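Local coordinates for protein glutathione S-transferase (Pseudomonas protegens, PDB 4IKH) that probably acts as a glutathione transferase, joining the thiol of glutathione to electrophilic compounds, and binds two glutathione molecules, at residues His50-Glu55 and Asn71-Ile76; Gly33-Ile38 and Phe123-Ile128; Gly133-Phe138 and Tyr199-Leu204; Ala94-Leu99 and Gln119-Gln124. All blocks are in the same frame, centred on the assembly; numbering follows the deposited sequence.

Interaction 1 of 4, residues His50-Glu55 and Asn71-Ile76; sequences HRVSFE and NKIPAI. With GSH (glutathione), chain B.
Ile73 is met by Val52 on one branch and by Phe54 on the other, and this split organises the contact between 50-55 and 71-76. Its CG2 methyl lies 3.8 Å from CB of Val52 and almost equally close to both valine methyls, as the two side chains run past each other in opposite directions. Its CG1 stands between the backbone N and the carbonyl carbon (chi1 60°), which brings that branch to the rim of the Phe54 ring, with CG1 of Ile73 3.7 Å from CZ, near the ring plane. A face of the same ring is covered by glutathione, whose CA3 sits 4.0 Å from CE1 of Phe54. The edge of the ring thus meets Ile73 and one face meets the ligand.

No hydrogen bond joins the two segments; the polar grip passes to the tripeptide. Ile73 N donates to O2 of glutathione at 2.8 Å, and N2 of glutathione returns a bond to Ile73 O at 2.7 Å (158° at the hydrogen), so one residue holds the ligand backbone by a donor and an acceptor. At the glycine end, NZ of Lys72 reaches carboxylate O31 at 3.1 Å, its chain turned at the last torsion (chi4 -94°). Gln59, Glu91 and Ser92 supply further hydrogen bonds to the ligand.

The peptide bond from Ile73 to Pro74 is cis and leads into strand 75-78. A cis-proline whose preceding residue pairs by its backbone with the cysteinyl part of glutathione is the hallmark of the glutathione site in the thioredoxin-like domain of glutathione transferases.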
# COMPACT_ATOMS: atom_id res chain seq x y z
N HIS A 50 -4.35 21.65 -9.12
CA HIS A 50 -4.55 21.57 -10.56
C HIS A 50 -5.34 20.31 -10.90
O HIS A 50 -4.96 19.20 -10.51
CB HIS A 50 -3.20 21.55 -11.28
CG HIS A 50 -2.35 22.74 -10.97
ND1 HIS A 50 -2.49 23.95 -11.62
CD2 HIS A 50 -1.35 22.91 -10.07
CE1 HIS A 50 -1.61 24.81 -11.14
NE2 HIS A 50 -0.90 24.20 -10.20
N ARG A 51 -6.43 20.50 -11.62
CA ARG A 51 -7.27 19.38 -12.03
C ARG A 51 -6.65 18.64 -13.21
O ARG A 51 -6.42 19.22 -14.28
CB ARG A 51 -8.67 19.89 -12.39
CG ARG A 51 -9.67 18.82 -12.78
CD ARG A 51 -11.05 19.43 -12.97
NE ARG A 51 -12.03 18.89 -12.03
CZ ARG A 51 -12.91 17.95 -12.34
NH1 ARG A 51 -13.77 17.52 -11.42
NH2 ARG A 51 -12.94 17.45 -13.56
N VAL A 52 -6.35 17.36 -13.00
CA VAL A 52 -5.88 16.48 -14.05
C VAL A 52 -7.08 15.74 -14.64
O VAL A 52 -7.61 14.82 -14.02
CB VAL A 52 -4.89 15.45 -13.49
CG1 VAL A 52 -4.38 14.51 -14.60
CG2 VAL A 52 -3.73 16.15 -12.81
N SER A 53 -7.52 16.14 -15.84
CA SER A 53 -8.73 15.57 -16.42
C SER A 53 -8.47 14.25 -17.14
O SER A 53 -7.61 14.18 -18.02
CB SER A 53 -9.40 16.55 -17.38
OG SER A 53 -10.64 16.03 -17.85
N PHE A 54 -9.21 13.22 -16.77
CA PHE A 54 -9.07 11.91 -17.38
C PHE A 54 -9.74 11.89 -18.75
O PHE A 54 -9.37 11.09 -19.61
CB PHE A 54 -9.69 10.83 -16.50
CG PHE A 54 -8.97 10.61 -15.20
CD1 PHE A 54 -7.71 11.15 -14.98
CD2 PHE A 54 -9.56 9.85 -14.19
CE1 PHE A 54 -7.05 10.95 -13.78
CE2 PHE A 54 -8.91 9.64 -12.99
CZ PHE A 54 -7.65 10.19 -12.78
N GLU A 55 -10.72 12.76 -18.92
CA GLU A 55 -11.49 12.84 -20.16
C GLU A 55 -10.59 13.25 -21.33
O GLU A 55 -10.79 12.80 -22.46
CB GLU A 55 -12.64 13.84 -20.01
CG GLU A 55 -13.49 13.60 -18.77
CD GLU A 55 -14.53 14.69 -18.55
OE1 GLU A 55 -14.67 15.15 -17.40
OE2 GLU A 55 -15.21 15.08 -19.53
N ASN A 71 1.32 7.05 -14.18
CA ASN A 71 0.16 7.67 -14.83
C ASN A 71 -1.09 7.77 -13.95
O ASN A 71 -2.21 7.71 -14.45
CB ASN A 71 -0.17 7.05 -16.20
CG ASN A 71 -0.75 5.64 -16.11
OD1 ASN A 71 -1.92 5.44 -15.78
ND2 ASN A 71 0.08 4.64 -16.42
N LYS A 72 -0.90 7.94 -12.66
CA LYS A 72 -2.02 8.07 -11.75
C LYS A 72 -1.94 9.24 -10.75
O LYS A 72 -0.90 9.54 -10.23
CB LYS A 72 -2.20 6.78 -10.98
CG LYS A 72 -2.66 5.61 -11.80
CD LYS A 72 -2.89 4.43 -10.91
CE LYS A 72 -2.87 3.13 -11.66
NZ LYS A 72 -4.24 2.76 -12.02
N ILE A 73 -3.08 9.84 -10.46
CA ILE A 73 -3.16 10.88 -9.44
C ILE A 73 -3.45 10.20 -8.10
O ILE A 73 -3.97 9.08 -8.08
CB ILE A 73 -4.28 11.93 -9.79
CG1 ILE A 73 -5.66 11.27 -9.90
CG2 ILE A 73 -3.95 12.66 -11.08
CD1 ILE A 73 -6.47 11.33 -8.62
N PRO A 74 -3.13 10.86 -6.97
CA PRO A 74 -2.53 12.18 -6.83
C PRO A 74 -1.02 12.17 -6.96
O PRO A 74 -0.37 11.14 -6.79
CB PRO A 74 -2.88 12.56 -5.39
CG PRO A 74 -2.89 11.25 -4.67
CD PRO A 74 -3.46 10.27 -5.66
N ALA A 75 -0.48 13.34 -7.27
CA ALA A 75 0.94 13.59 -7.22
C ALA A 75 1.14 15.01 -6.71
O ALA A 75 0.30 15.88 -6.98
CB ALA A 75 1.57 13.42 -8.61
N ILE A 76 2.22 15.25 -5.98
CA ILE A 76 2.53 16.62 -5.60
C ILE A 76 3.92 17.04 -6.07
O ILE A 76 4.76 16.21 -6.43
CB ILE A 76 2.45 16.87 -4.07
CG1 ILE A 76 3.58 16.14 -3.33
CG2 ILE A 76 1.07 16.50 -3.53
CD1 ILE A 76 3.61 16.44 -1.83
N1 GSH B . -1.83 3.55 -5.17
CA1 GSH B . -2.14 4.77 -5.83
C1 GSH B . -2.29 5.88 -4.83
O11 GSH B . -2.72 5.63 -3.67
O12 GSH B . -1.98 7.08 -5.13
CB1 GSH B . -3.43 4.62 -6.57
CG1 GSH B . -3.69 5.93 -7.32
CD1 GSH B . -4.86 5.78 -8.27
OE1 GSH B . -5.40 4.70 -8.41
N2 GSH B . -5.36 6.94 -9.00
CA2 GSH B . -6.46 6.80 -9.89
C2 GSH B . -5.95 7.25 -11.24
O2 GSH B . -5.16 8.20 -11.29
CB2 GSH B . -7.60 7.69 -9.48
SG2 GSH B . -8.19 7.31 -7.84
N3 GSH B . -6.36 6.61 -12.48
CA3 GSH B . -5.84 7.09 -13.74
C3 GSH B . -5.50 5.94 -14.62
O31 GSH B . -5.29 4.80 -14.12
O32 GSH B . -5.40 6.11 -15.86

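Interaction 2 of 4, residues Gly33-Ile38 and Phe123-Ile128; sequences GVKVSI and FQMGGI. With GSH (glutathione), chain B.
Lys35 spans the gap between helices 31-43 and 111-140 to reach Gln124, and these two side chains supply most of the buried surface. The backbones are far apart, the nearest CA pair, Lys35 and Met125, being 11.5 Å from each other. Lys35 covers that distance because its chain is extended beyond CG (chi2 180°, chi3 -173°). Gln124 comes from the opposite direction, bent at chi2, and its OE1 accepts from NZ of Lys35 at 2.8 Å. The donor approaches from the flank of the carbonyl, at a C=O...N angle of 104° and tilted from the carbonyl plane. NE2 of Gln124 lies near NZ of Lys35 too, but both are donors; one water resolves the mismatch, accepting from each at 2.8 Å.

Met125, modelled as selenomethionine, adds the third surface: its SE is 3.6 Å from NZ of Lys35, and its CE is 3.6 Å from glutathione O11. Lys35 NZ also bonds to Asn32 OD1 and Ser92 OG, while Trp191 packs against both Lys35 and Gln124.

Neutral oxygens of Gln124, Asn32, Ser92 and the water thus offer the buried amino group more acceptors than three N-H could use singly, if it is protonated. Glutathione O11, 4.0 Å from NZ of Lys35, lies beyond hydrogen-bonding distance, so any attraction to that carboxylate is probably longer-range electrostatics.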
# COMPACT_ATOMS: atom_id res chain seq x y z
N GLY A 33 -7.36 10.89 -4.59
CA GLY A 33 -7.03 12.30 -4.67
C GLY A 33 -7.46 13.09 -3.45
O GLY A 33 -6.69 13.88 -2.90
N VAL A 34 -8.70 12.89 -3.02
CA VAL A 34 -9.20 13.64 -1.87
C VAL A 34 -8.43 13.31 -0.59
O VAL A 34 -8.48 14.08 0.36
CB VAL A 34 -10.72 13.48 -1.66
CG1 VAL A 34 -11.48 13.85 -2.92
CG2 VAL A 34 -11.06 12.06 -1.24
N LYS A 35 -7.71 12.19 -0.57
CA LYS A 35 -6.87 11.86 0.58
C LYS A 35 -5.91 13.01 0.85
O LYS A 35 -5.73 13.45 1.99
CB LYS A 35 -6.04 10.59 0.33
CG LYS A 35 -6.80 9.25 0.31
CD LYS A 35 -5.75 8.12 0.06
CE LYS A 35 -6.37 6.75 -0.16
NZ LYS A 35 -5.35 5.78 -0.68
N VAL A 36 -5.29 13.50 -0.23
CA VAL A 36 -4.23 14.50 -0.15
C VAL A 36 -4.77 15.93 0.02
O VAL A 36 -4.20 16.72 0.78
CB VAL A 36 -3.31 14.40 -1.38
CG1 VAL A 36 -2.29 15.52 -1.39
CG2 VAL A 36 -2.61 13.05 -1.41
N SER A 37 -5.86 16.26 -0.67
CA SER A 37 -6.47 17.59 -0.52
C SER A 37 -7.07 17.73 0.87
O SER A 37 -6.98 18.80 1.48
CB SER A 37 -7.52 17.86 -1.60
OG SER A 37 -8.43 16.79 -1.71
N ILE A 38 -7.68 16.66 1.37
CA ILE A 38 -8.16 16.66 2.75
C ILE A 38 -6.99 16.85 3.71
O ILE A 38 -7.07 17.65 4.64
CB ILE A 38 -8.93 15.38 3.09
CG1 ILE A 38 -10.33 15.44 2.49
CG2 ILE A 38 -9.00 15.16 4.59
CD1 ILE A 38 -11.15 14.21 2.75
N PHE A 123 -2.85 -1.21 5.45
CA PHE A 123 -4.11 -1.94 5.31
C PHE A 123 -5.02 -1.29 4.27
O PHE A 123 -5.65 -1.98 3.47
CB PHE A 123 -4.81 -2.02 6.67
CG PHE A 123 -6.20 -2.59 6.63
CD1 PHE A 123 -6.40 -3.96 6.57
CD2 PHE A 123 -7.31 -1.75 6.69
CE1 PHE A 123 -7.69 -4.50 6.56
CE2 PHE A 123 -8.61 -2.27 6.68
CZ PHE A 123 -8.80 -3.65 6.60
N GLN A 124 -5.08 0.04 4.28
CA GLN A 124 -5.87 0.76 3.28
C GLN A 124 -5.18 0.68 1.89
O GLN A 124 -5.83 0.37 0.89
CB GLN A 124 -5.99 2.23 3.69
CG GLN A 124 -6.93 3.04 2.79
CD GLN A 124 -6.29 3.45 1.46
OE1 GLN A 124 -5.18 3.99 1.43
NE2 GLN A 124 -7.00 3.21 0.36
N MSE A 125 -3.89 1.00 1.85
CA MSE A 125 -3.13 1.03 0.60
C MSE A 125 -3.15 -0.29 -0.16
O MSE A 125 -3.28 -0.29 -1.39
CB MSE A 125 -1.68 1.44 0.88
CG MSE A 125 -1.54 2.95 1.23
SE MSE A 125 -2.16 4.08 -0.27
CE MSE A 125 -0.70 3.57 -1.57
N GLY A 126 -3.00 -1.40 0.55
CA GLY A 126 -2.90 -2.70 -0.09
C GLY A 126 -4.18 -3.50 -0.08
O GLY A 126 -4.27 -4.55 -0.71
N GLY A 127 -5.20 -3.02 0.62
CA GLY A 127 -6.42 -3.80 0.73
C GLY A 127 -7.64 -3.02 0.33
O GLY A 127 -8.25 -3.31 -0.70
N ILE A 128 -7.99 -2.02 1.14
CA ILE A 128 -9.20 -1.24 0.90
C ILE A 128 -9.21 -0.60 -0.49
O ILE A 128 -10.13 -0.82 -1.29
CB ILE A 128 -9.34 -0.10 1.93
CG1 ILE A 128 -9.47 -0.65 3.36
CG2 ILE A 128 -10.52 0.80 1.57
CD1 ILE A 128 -10.79 -1.29 3.67
N1 GSH B . -1.83 3.55 -5.17
CA1 GSH B . -2.14 4.77 -5.83
C1 GSH B . -2.29 5.88 -4.83
O11 GSH B . -2.72 5.63 -3.67
O12 GSH B . -1.98 7.08 -5.13
CB1 GSH B . -3.43 4.62 -6.57
CG1 GSH B . -3.69 5.93 -7.32
CD1 GSH B . -4.86 5.78 -8.27
OE1 GSH B . -5.40 4.70 -8.41
N2 GSH B . -5.36 6.94 -9.00
CA2 GSH B . -6.46 6.80 -9.89
C2 GSH B . -5.95 7.25 -11.24
O2 GSH B . -5.16 8.20 -11.29
CB2 GSH B . -7.60 7.69 -9.48
SG2 GSH B . -8.19 7.31 -7.84
N3 GSH B . -6.36 6.61 -12.48
CA3 GSH B . -5.84 7.09 -13.74
C3 GSH B . -5.50 5.94 -14.62
O31 GSH B . -5.29 4.80 -14.12
O32 GSH B . -5.40 6.11 -15.86
O HOH W 1 -5.51 3.36 -2.05

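Interaction 3 of 4, residues Gly133-Phe138 and Tyr199-Leu204; sequences GQVGFF and YEAGEL. With GSH (glutathione), chain D.
Gly136 and Tyr199 bring their CA atoms to 5.3 Å, setting the start of the 199-204 loop close against the helix backbone at 133-138. The ring of Tyr199 lays one face on Gly136: CA of Gly136 is 3.5 Å from the ring centroid of Tyr199 and 12° off the normal, a CH-pi contact. With no side chain at Gly136, main-chain atoms form the surface that receives the ring. Tyr199 CG is anti to the carbonyl carbon (chi1 -77°), which carries the ring across the helix, over Gly136, and brings CE2 of Tyr199 to 4.2 Å from CA of Gly133. Further along the loop, the CB methyl of Ala201 meets CG1 of Val135 at 3.9 Å, and Leu195 of helix 183-196 packs against both.

The second glutathione borders this contact. Tyr199 OH lies 3.4 Å from its CB2, and Gly133 CA is 3.3 Å from its O2. Trp191 also lines this pocket, while Asn32 of the same chain and, from the second subunit, Arg154 hydrogen-bond the ligand.

No hydrogen bond crosses between the two segments. Dispersion and a weak CH-pi attraction carry the contact, with Tyr199 giving its ring face to Gly136 while its phenol oxygen makes a van der Waals contact with the cysteinyl CB2 of the ligand.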
# COMPACT_ATOMS: atom_id res chain seq x y z
N GLY A 133 -11.70 -0.70 -5.49
CA GLY A 133 -11.52 -0.33 -6.88
C GLY A 133 -12.02 -1.40 -7.83
O GLY A 133 -12.60 -1.10 -8.88
N GLN A 134 -11.79 -2.67 -7.47
CA GLN A 134 -12.29 -3.76 -8.30
C GLN A 134 -13.83 -3.85 -8.24
O GLN A 134 -14.47 -4.20 -9.23
CB GLN A 134 -11.66 -5.09 -7.89
CG GLN A 134 -10.12 -5.11 -7.99
CD GLN A 134 -9.60 -4.23 -9.11
OE1 GLN A 134 -9.01 -3.18 -8.85
NE2 GLN A 134 -9.84 -4.64 -10.36
N VAL A 135 -14.42 -3.53 -7.08
CA VAL A 135 -15.88 -3.53 -6.99
C VAL A 135 -16.44 -2.48 -7.95
O VAL A 135 -17.44 -2.72 -8.64
CB VAL A 135 -16.39 -3.23 -5.55
CG1 VAL A 135 -17.89 -3.13 -5.54
CG2 VAL A 135 -15.95 -4.30 -4.59
N GLY A 136 -15.78 -1.32 -8.01
CA GLY A 136 -16.18 -0.27 -8.93
C GLY A 136 -16.12 -0.69 -10.40
O GLY A 136 -17.02 -0.37 -11.19
N PHE A 137 -15.08 -1.42 -10.78
CA PHE A 137 -14.99 -1.88 -12.16
C PHE A 137 -16.16 -2.81 -12.49
O PHE A 137 -16.84 -2.63 -13.51
CB PHE A 137 -13.66 -2.58 -12.44
CG PHE A 137 -13.54 -3.12 -13.85
CD1 PHE A 137 -13.26 -2.27 -14.91
CD2 PHE A 137 -13.74 -4.47 -14.12
CE1 PHE A 137 -13.16 -2.76 -16.22
CE2 PHE A 137 -13.64 -4.97 -15.42
CZ PHE A 137 -13.35 -4.11 -16.47
N PHE A 138 -16.41 -3.78 -11.62
CA PHE A 138 -17.43 -4.79 -11.90
C PHE A 138 -18.89 -4.39 -11.61
O PHE A 138 -19.80 -5.15 -11.95
CB PHE A 138 -17.08 -6.11 -11.21
CG PHE A 138 -15.90 -6.80 -11.81
CD1 PHE A 138 -15.99 -7.36 -13.08
CD2 PHE A 138 -14.69 -6.86 -11.14
CE1 PHE A 138 -14.89 -7.99 -13.66
CE2 PHE A 138 -13.59 -7.49 -11.71
CZ PHE A 138 -13.69 -8.06 -12.97
N TYR A 199 -19.81 4.47 -6.43
CA TYR A 199 -19.81 3.08 -6.89
C TYR A 199 -21.16 2.39 -6.69
O TYR A 199 -21.39 1.31 -7.23
CB TYR A 199 -18.72 2.29 -6.17
CG TYR A 199 -17.32 2.54 -6.69
CD1 TYR A 199 -17.10 3.42 -7.74
CD2 TYR A 199 -16.23 1.88 -6.14
CE1 TYR A 199 -15.82 3.65 -8.22
CE2 TYR A 199 -14.95 2.09 -6.62
CZ TYR A 199 -14.75 2.98 -7.66
OH TYR A 199 -13.47 3.19 -8.15
N GLU A 200 -22.05 3.01 -5.90
CA GLU A 200 -23.40 2.50 -5.68
C GLU A 200 -23.44 1.07 -5.12
O GLU A 200 -24.36 0.30 -5.41
CB GLU A 200 -24.22 2.58 -6.97
CG GLU A 200 -24.41 4.00 -7.51
CD GLU A 200 -25.18 4.05 -8.82
OE1 GLU A 200 -24.98 3.14 -9.67
OE2 GLU A 200 -25.98 4.99 -9.01
N ALA A 201 -22.45 0.72 -4.30
CA ALA A 201 -22.30 -0.65 -3.81
C ALA A 201 -22.68 -0.78 -2.34
O ALA A 201 -22.35 -1.79 -1.70
CB ALA A 201 -20.87 -1.13 -4.03
N GLY A 202 -23.36 0.23 -1.80
CA GLY A 202 -23.70 0.23 -0.38
C GLY A 202 -24.56 -0.96 0.01
O GLY A 202 -24.28 -1.65 1.00
N GLU A 203 -25.60 -1.22 -0.78
CA GLU A 203 -26.48 -2.34 -0.52
C GLU A 203 -25.74 -3.64 -0.81
O GLU A 203 -25.81 -4.59 -0.02
CB GLU A 203 -27.74 -2.25 -1.37
CG GLU A 203 -28.25 -0.84 -1.61
CD GLU A 203 -29.11 -0.34 -0.48
OE1 GLU A 203 -29.18 -1.02 0.56
OE2 GLU A 203 -29.73 0.74 -0.64
N LEU A 204 -25.02 -3.65 -1.93
CA LEU A 204 -24.22 -4.79 -2.39
C LEU A 204 -23.33 -5.39 -1.30
O LEU A 204 -23.32 -6.61 -1.10
CB LEU A 204 -23.35 -4.36 -3.58
CG LEU A 204 -22.90 -5.39 -4.61
CD1 LEU A 204 -24.07 -6.18 -5.17
CD2 LEU A 204 -22.16 -4.70 -5.76
N1 GSH D . -8.87 2.52 -15.62
CA1 GSH D . -8.09 1.80 -14.68
C1 GSH D . -8.82 0.58 -14.22
O11 GSH D . -9.76 0.09 -14.92
O12 GSH D . -8.49 0.02 -13.13
CB1 GSH D . -7.83 2.69 -13.51
CG1 GSH D . -9.14 3.17 -12.86
CD1 GSH D . -8.75 3.64 -11.48
OE1 GSH D . -7.67 4.17 -11.34
N2 GSH D . -9.63 3.44 -10.32
CA2 GSH D . -9.20 3.88 -9.02
C2 GSH D . -8.67 2.69 -8.23
O2 GSH D . -9.21 1.58 -8.33
CB2 GSH D . -10.34 4.50 -8.28
SG2 GSH D . -10.90 5.97 -9.09
N3 GSH D . -7.53 2.81 -7.33
CA3 GSH D . -7.08 1.62 -6.60
C3 GSH D . -6.29 1.96 -5.37
O31 GSH D . -6.38 3.08 -4.81
O32 GSH D . -5.50 1.12 -4.87

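Interaction 4 of 4, residues Ala94-Leu99 and Gln119-Gln124; sequences AILIYL and QWLMFQ
Leu121 is the one residue of 119-124 that makes close contact with Leu96 and Ile97 of helix 92-103, and the rest of its segment largely serves other neighbours. Gln119, at the start, bonds through OE1 to Phe90 N of the second subunit. Trp120 turns to the same partner, meeting the ring of Phe90 of the second subunit edge-to-face.

Leu121 then points to helix 92-103. With CG anti to the backbone N (chi1 168°), its two methyls are divided between two residues: CD1 is 4.1 Å from CD1 of Leu96, and CD2 is 3.8 Å from CG1 of Ile97 and 3.9 Å from CD1 of the same isoleucine. Both approaches are oblique. The nearest backbone pair, Leu96 and Leu121, keeps 9.3 Å between CA atoms, a distance bridged by these branches. Ala187 of helix 183-196 touches both leucines.

Met122, modelled as selenomethionine, packs on Glu91 of the second subunit, and Phe123 on Asn70 of that subunit. Gln124 closes the segment, its side chain turned to Ala187 and Trp191.

Methyl and methylene groups alone meet here, without a hydrogen bond between the segments. The contact therefore rests on dispersion and the burial of apolar surface, with no directional bond between the segments to set the rotation of these side chains.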
# COMPACT_ATOMS: atom_id res chain seq x y z
N ALA A 94 2.28 7.69 0.39
CA ALA A 94 3.60 8.29 0.56
C ALA A 94 3.46 9.79 0.81
O ALA A 94 4.14 10.34 1.68
CB ALA A 94 4.49 8.01 -0.66
N ILE A 95 2.59 10.44 0.05
CA ILE A 95 2.34 11.87 0.22
C ILE A 95 1.78 12.18 1.62
O ILE A 95 2.16 13.16 2.25
CB ILE A 95 1.39 12.41 -0.88
CG1 ILE A 95 2.08 12.33 -2.25
CG2 ILE A 95 0.96 13.85 -0.59
CD1 ILE A 95 1.15 12.51 -3.43
N LEU A 96 0.87 11.32 2.10
CA LEU A 96 0.31 11.47 3.45
C LEU A 96 1.41 11.45 4.51
O LEU A 96 1.46 12.31 5.38
CB LEU A 96 -0.70 10.36 3.74
CG LEU A 96 -2.06 10.50 3.06
CD1 LEU A 96 -3.02 9.39 3.46
CD2 LEU A 96 -2.66 11.86 3.38
N ILE A 97 2.30 10.47 4.41
CA ILE A 97 3.39 10.33 5.37
C ILE A 97 4.33 11.53 5.27
O ILE A 97 4.78 12.07 6.28
CB ILE A 97 4.21 9.04 5.14
CG1 ILE A 97 3.40 7.81 5.56
CG2 ILE A 97 5.52 9.08 5.93
CD1 ILE A 97 4.15 6.49 5.31
N TYR A 98 4.62 11.95 4.04
CA TYR A 98 5.47 13.11 3.81
C TYR A 98 4.89 14.34 4.48
O TYR A 98 5.55 14.99 5.29
CB TYR A 98 5.66 13.37 2.31
CG TYR A 98 6.34 14.68 2.03
CD1 TYR A 98 7.66 14.89 2.40
CD2 TYR A 98 5.67 15.72 1.40
CE1 TYR A 98 8.30 16.10 2.14
CE2 TYR A 98 6.29 16.93 1.14
CZ TYR A 98 7.61 17.11 1.51
OH TYR A 98 8.23 18.31 1.26
N LEU A 99 3.65 14.67 4.14
CA LEU A 99 2.99 15.86 4.67
C LEU A 99 2.82 15.78 6.19
O LEU A 99 2.81 16.80 6.88
CB LEU A 99 1.65 16.09 3.99
CG LEU A 99 1.65 16.35 2.48
CD1 LEU A 99 0.22 16.34 1.99
CD2 LEU A 99 2.32 17.67 2.15
N GLN A 119 0.69 0.95 9.89
CA GLN A 119 0.10 -0.38 9.69
C GLN A 119 -1.33 -0.31 9.15
O GLN A 119 -1.70 -1.07 8.23
CB GLN A 119 0.11 -1.13 11.03
CG GLN A 119 -0.92 -2.26 11.16
CD GLN A 119 -0.99 -2.82 12.58
OE1 GLN A 119 -0.26 -3.75 12.92
NE2 GLN A 119 -1.88 -2.25 13.40
N TRP A 120 -2.14 0.58 9.71
CA TRP A 120 -3.51 0.75 9.23
C TRP A 120 -3.52 1.48 7.89
O TRP A 120 -4.40 1.24 7.06
CB TRP A 120 -4.40 1.44 10.29
CG TRP A 120 -4.76 0.46 11.38
CD1 TRP A 120 -4.25 0.41 12.64
CD2 TRP A 120 -5.63 -0.66 11.25
NE1 TRP A 120 -4.78 -0.66 13.32
CE2 TRP A 120 -5.62 -1.34 12.48
CE3 TRP A 120 -6.41 -1.16 10.21
CZ2 TRP A 120 -6.38 -2.49 12.70
CZ3 TRP A 120 -7.17 -2.30 10.43
CH2 TRP A 120 -7.14 -2.96 11.66
N LEU A 121 -2.56 2.38 7.68
CA LEU A 121 -2.42 3.03 6.38
C LEU A 121 -2.08 2.00 5.30
O LEU A 121 -2.62 2.06 4.19
CB LEU A 121 -1.36 4.14 6.42
CG LEU A 121 -0.92 4.72 5.07
CD1 LEU A 121 -2.01 5.52 4.38
CD2 LEU A 121 0.35 5.57 5.23
N MSE A 122 -1.21 1.05 5.62
CA MSE A 122 -0.88 -0.01 4.67
C MSE A 122 -2.08 -0.91 4.40
O MSE A 122 -2.31 -1.33 3.27
CB MSE A 122 0.29 -0.85 5.18
CG MSE A 122 1.58 -0.09 5.23
SE MSE A 122 2.07 0.55 3.44
CE MSE A 122 3.83 1.19 3.98
N PHE A 123 -2.85 -1.21 5.45
CA PHE A 123 -4.11 -1.94 5.31
C PHE A 123 -5.02 -1.29 4.27
O PHE A 123 -5.65 -1.98 3.47
CB PHE A 123 -4.81 -2.02 6.67
CG PHE A 123 -6.20 -2.59 6.63
CD1 PHE A 123 -6.40 -3.96 6.57
CD2 PHE A 123 -7.31 -1.75 6.69
CE1 PHE A 123 -7.69 -4.50 6.56
CE2 PHE A 123 -8.61 -2.27 6.68
CZ PHE A 123 -8.80 -3.65 6.60
N GLN A 124 -5.08 0.04 4.28
CA GLN A 124 -5.87 0.76 3.28
C GLN A 124 -5.18 0.68 1.89
O GLN A 124 -5.83 0.37 0.89
CB GLN A 124 -5.99 2.23 3.69
CG GLN A 124 -6.93 3.04 2.79
CD GLN A 124 -6.29 3.45 1.46
OE1 GLN A 124 -5.18 3.99 1.43
NE2 GLN A 124 -7.00 3.21 0.36

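In the fold
All four contacts are buried, but their depth and chemistry differ. Interaction 2 lies nearest the middle of the chain, about 3 Å from its centre to that of the contact, and is the only one with a direct hydrogen bond between its segments. Interaction 4, 8 Å away between centres, shares Phe123 and Gln124 with it yet is purely aliphatic. Within the thioredoxin-like domain, Pro74 and Ile76 of interaction 1 pack on Val36 of interaction 2, and Ile76 on Ile95 of interaction 4. Interaction 3 is the most peripheral, about 17 Å from the chain centre. Helix 111-140 runs through interactions 2, 3 and 4; interactions 1 and 2 share one glutathione, interaction 3 lines the second, and Lys72 belongs to both pockets.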